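Local coordinates for protein putative glucoamylase (PDB 3EU8) that probably acts as a glucoamylase-type glycoside hydrolase built on an alpha-helical toroid, although its substrate is not established, at residues D19-T24 and Q354-L359. Sequence-based numbering, arbitrary orientation.
With EDO (1,2-ethanediol), chain O.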
loop_
_atom_site.group_PDB
_atom_site.type_symbol
_atom_site.label_atom_id
_atom_site.label_comp_id
_atom_site.label_asym_id
_atom_site.label_seq_id
_atom_site.Cartn_x
_atom_site.Cartn_y
_atom_site.Cartn_z
ATOM N N ASP A 19 -20.065 7.475 -9.319
ATOM C CA ASP A 19 -19.727 8.367 -8.220
ATOM C C ASP A 19 -20.353 7.848 -6.924
ATOM O O ASP A 19 -19.708 7.889 -5.898
ATOM C CB ASP A 19 -20.197 9.808 -8.498
ATOM C CG ASP A 19 -19.221 10.623 -9.366
ATOM O OD1 ASP A 19 -18.212 10.075 -9.878
ATOM O OD2 ASP A 19 -19.472 11.845 -9.531
ATOM N N ALA A 20 -21.592 7.371 -6.986
ATOM C CA ALA A 20 -22.315 6.887 -5.776
ATOM C C ALA A 20 -21.733 5.571 -5.339
ATOM O O ALA A 20 -21.597 5.340 -4.150
ATOM C CB ALA A 20 -23.798 6.725 -6.015
ATOM N N LEU A 21 -21.399 4.718 -6.308
ATOM C CA LEU A 21 -20.675 3.474 -6.021
ATOM C C LEU A 21 -19.330 3.766 -5.337
ATOM O O LEU A 21 -19.018 3.182 -4.298
ATOM C CB LEU A 21 -20.476 2.614 -7.289
ATOM C CG LEU A 21 -19.642 1.325 -7.065
ATOM C CD1 LEU A 21 -20.312 0.416 -6.050
ATOM C CD2 LEU A 21 -19.359 0.605 -8.370
HETATM N N MSE A 22 -18.543 4.674 -5.882
HETATM C CA MSE A 22 -17.213 4.968 -5.290
HETATM C C MSE A 22 -17.366 5.567 -3.874
HETATM O O MSE A 22 -16.637 5.161 -2.960
HETATM C CB MSE A 22 -16.426 5.913 -6.199
HETATM C CG MSE A 22 -15.846 5.273 -7.390
HETATM SE SE MSE A 22 -14.735 6.483 -8.441
HETATM C CE MSE A 22 -15.990 7.659 -9.245
ATOM N N ASP A 23 -18.329 6.495 -3.707
ATOM C CA ASP A 23 -18.697 7.088 -2.414
ATOM C C ASP A 23 -18.978 5.987 -1.398
ATOM O O ASP A 23 -18.426 5.972 -0.293
ATOM C CB ASP A 23 -19.978 7.939 -2.522
ATOM C CG ASP A 23 -19.734 9.378 -2.993
ATOM O OD1 ASP A 23 -18.589 9.845 -2.877
ATOM O OD2 ASP A 23 -20.710 10.063 -3.443
ATOM N N THR A 24 -19.834 5.052 -1.791
ATOM C CA THR A 24 -20.258 3.974 -0.887
ATOM C C THR A 24 -19.079 3.071 -0.493
ATOM O O THR A 24 -18.928 2.723 0.699
ATOM C CB THR A 24 -21.387 3.134 -1.526
ATOM O OG1 THR A 24 -22.534 3.962 -1.733
ATOM C CG2 THR A 24 -21.694 1.940 -0.694
ATOM N N GLN A 354 -15.769 -1.354 -13.877
ATOM C CA GLN A 354 -16.545 -2.522 -14.272
ATOM C C GLN A 354 -16.449 -3.610 -13.200
ATOM O O GLN A 354 -17.467 -4.213 -12.832
ATOM C CB GLN A 354 -16.064 -3.097 -15.618
ATOM C CG GLN A 354 -16.287 -2.184 -16.868
ATOM C CD GLN A 354 -15.377 -2.523 -18.101
ATOM O OE1 GLN A 354 -14.840 -3.633 -18.238
ATOM N NE2 GLN A 354 -15.231 -1.539 -19.004
ATOM N N VAL A 355 -15.234 -3.889 -12.724
ATOM C CA VAL A 355 -15.041 -4.892 -11.663
ATOM C C VAL A 355 -15.778 -4.444 -10.398
ATOM O O VAL A 355 -16.483 -5.225 -9.791
ATOM C CB VAL A 355 -13.523 -5.158 -11.352
ATOM C CG1 VAL A 355 -13.371 -6.132 -10.185
ATOM C CG2 VAL A 355 -12.799 -5.649 -12.580
HETATM N N MSE A 356 -15.651 -3.171 -10.040
HETATM C CA MSE A 356 -16.250 -2.643 -8.802
HETATM C C MSE A 356 -17.793 -2.806 -8.778
HETATM O O MSE A 356 -18.359 -3.213 -7.767
HETATM C CB MSE A 356 -15.829 -1.179 -8.601
HETATM C CG MSE A 356 -16.142 -0.616 -7.178
HETATM SE SE MSE A 356 -15.804 1.300 -6.959
HETATM C CE MSE A 356 -13.828 1.263 -7.305
ATOM N N HIS A 357 -18.460 -2.474 -9.879
ATOM C CA HIS A 357 -19.904 -2.686 -10.027
ATOM C C HIS A 357 -20.265 -4.181 -9.922
ATOM O O HIS A 357 -21.174 -4.558 -9.192
ATOM C CB HIS A 357 -20.389 -2.132 -11.378
ATOM C CG HIS A 357 -20.595 -0.652 -11.395
ATOM N ND1 HIS A 357 -21.740 -0.056 -10.897
ATOM C CD2 HIS A 357 -19.819 0.351 -11.871
ATOM C CE1 HIS A 357 -21.650 1.256 -11.060
ATOM N NE2 HIS A 357 -20.492 1.530 -11.633
ATOM N N HIS A 358 -19.509 -5.025 -10.617
ATOM C CA HIS A 358 -19.757 -6.463 -10.650
ATOM C C HIS A 358 -19.572 -7.132 -9.275
ATOM O O HIS A 358 -20.373 -7.976 -8.847
ATOM C CB HIS A 358 -18.874 -7.110 -11.739
ATOM C CG HIS A 358 -18.998 -8.607 -11.832
ATOM N ND1 HIS A 358 -19.988 -9.241 -12.553
ATOM C CD2 HIS A 358 -18.229 -9.592 -11.313
ATOM C CE1 HIS A 358 -19.850 -10.550 -12.433
ATOM N NE2 HIS A 358 -18.785 -10.789 -11.688
ATOM N N LEU A 359 -18.546 -6.727 -8.554
ATOM C CA LEU A 359 -18.329 -7.212 -7.214
ATOM C C LEU A 359 -19.430 -6.737 -6.269
ATOM O O LEU A 359 -19.956 -7.535 -5.488
ATOM C CB LEU A 359 -16.951 -6.774 -6.714
ATOM C CG LEU A 359 -15.720 -7.385 -7.414
ATOM C CD1 LEU A 359 -14.512 -6.807 -6.685
ATOM C CD2 LEU A 359 -15.730 -8.934 -7.480
HETATM C C1 EDO O . -25.259 -1.924 -8.956
HETATM O O1 EDO O . -26.000 -0.879 -8.336
HETATM C C2 EDO O . -24.035 -1.296 -9.586
HETATM O O2 EDO O . -22.893 -1.615 -8.809
#
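Leu21 sets its CD2 methyl squarely on the imidazole of His357: the carbon stands 3.4 Å from the ring centroid of His357 and only 3° off the ring normal, a CH-pi contact over the face. The CB of Leu21 points toward helix 349-361, and with CG anti to the backbone N (chi1 177°) CD2 comes over the ring. The same methyl also meets selenomethionine Met356, with Leu21 CD2 3.6 Å from Met356 CG; these two side chains run past each other in opposite directions. Met356 bends at chi3, and its SE lies 4.0 Å from CG of selenomethionine Met22; the side chains of Met22 and Met356 cross at about a right angle. Beyond them, Ile399 of helix 389-404 packs on both selenomethionines. The imidazole is held by a hydrogen bond between His357 NE2 and Asp18 OD1, at the start of helix 18-34. No hydrogen bond joins the segments themselves, whose axes approach to 10.8 Å at a crossing angle of 69°. Such steeply crossed, side-chain-mediated contact is plain helix-helix packing, here tying the N-terminal helix to helix 349-361 in a fold of the six-hairpin glycosidase clan.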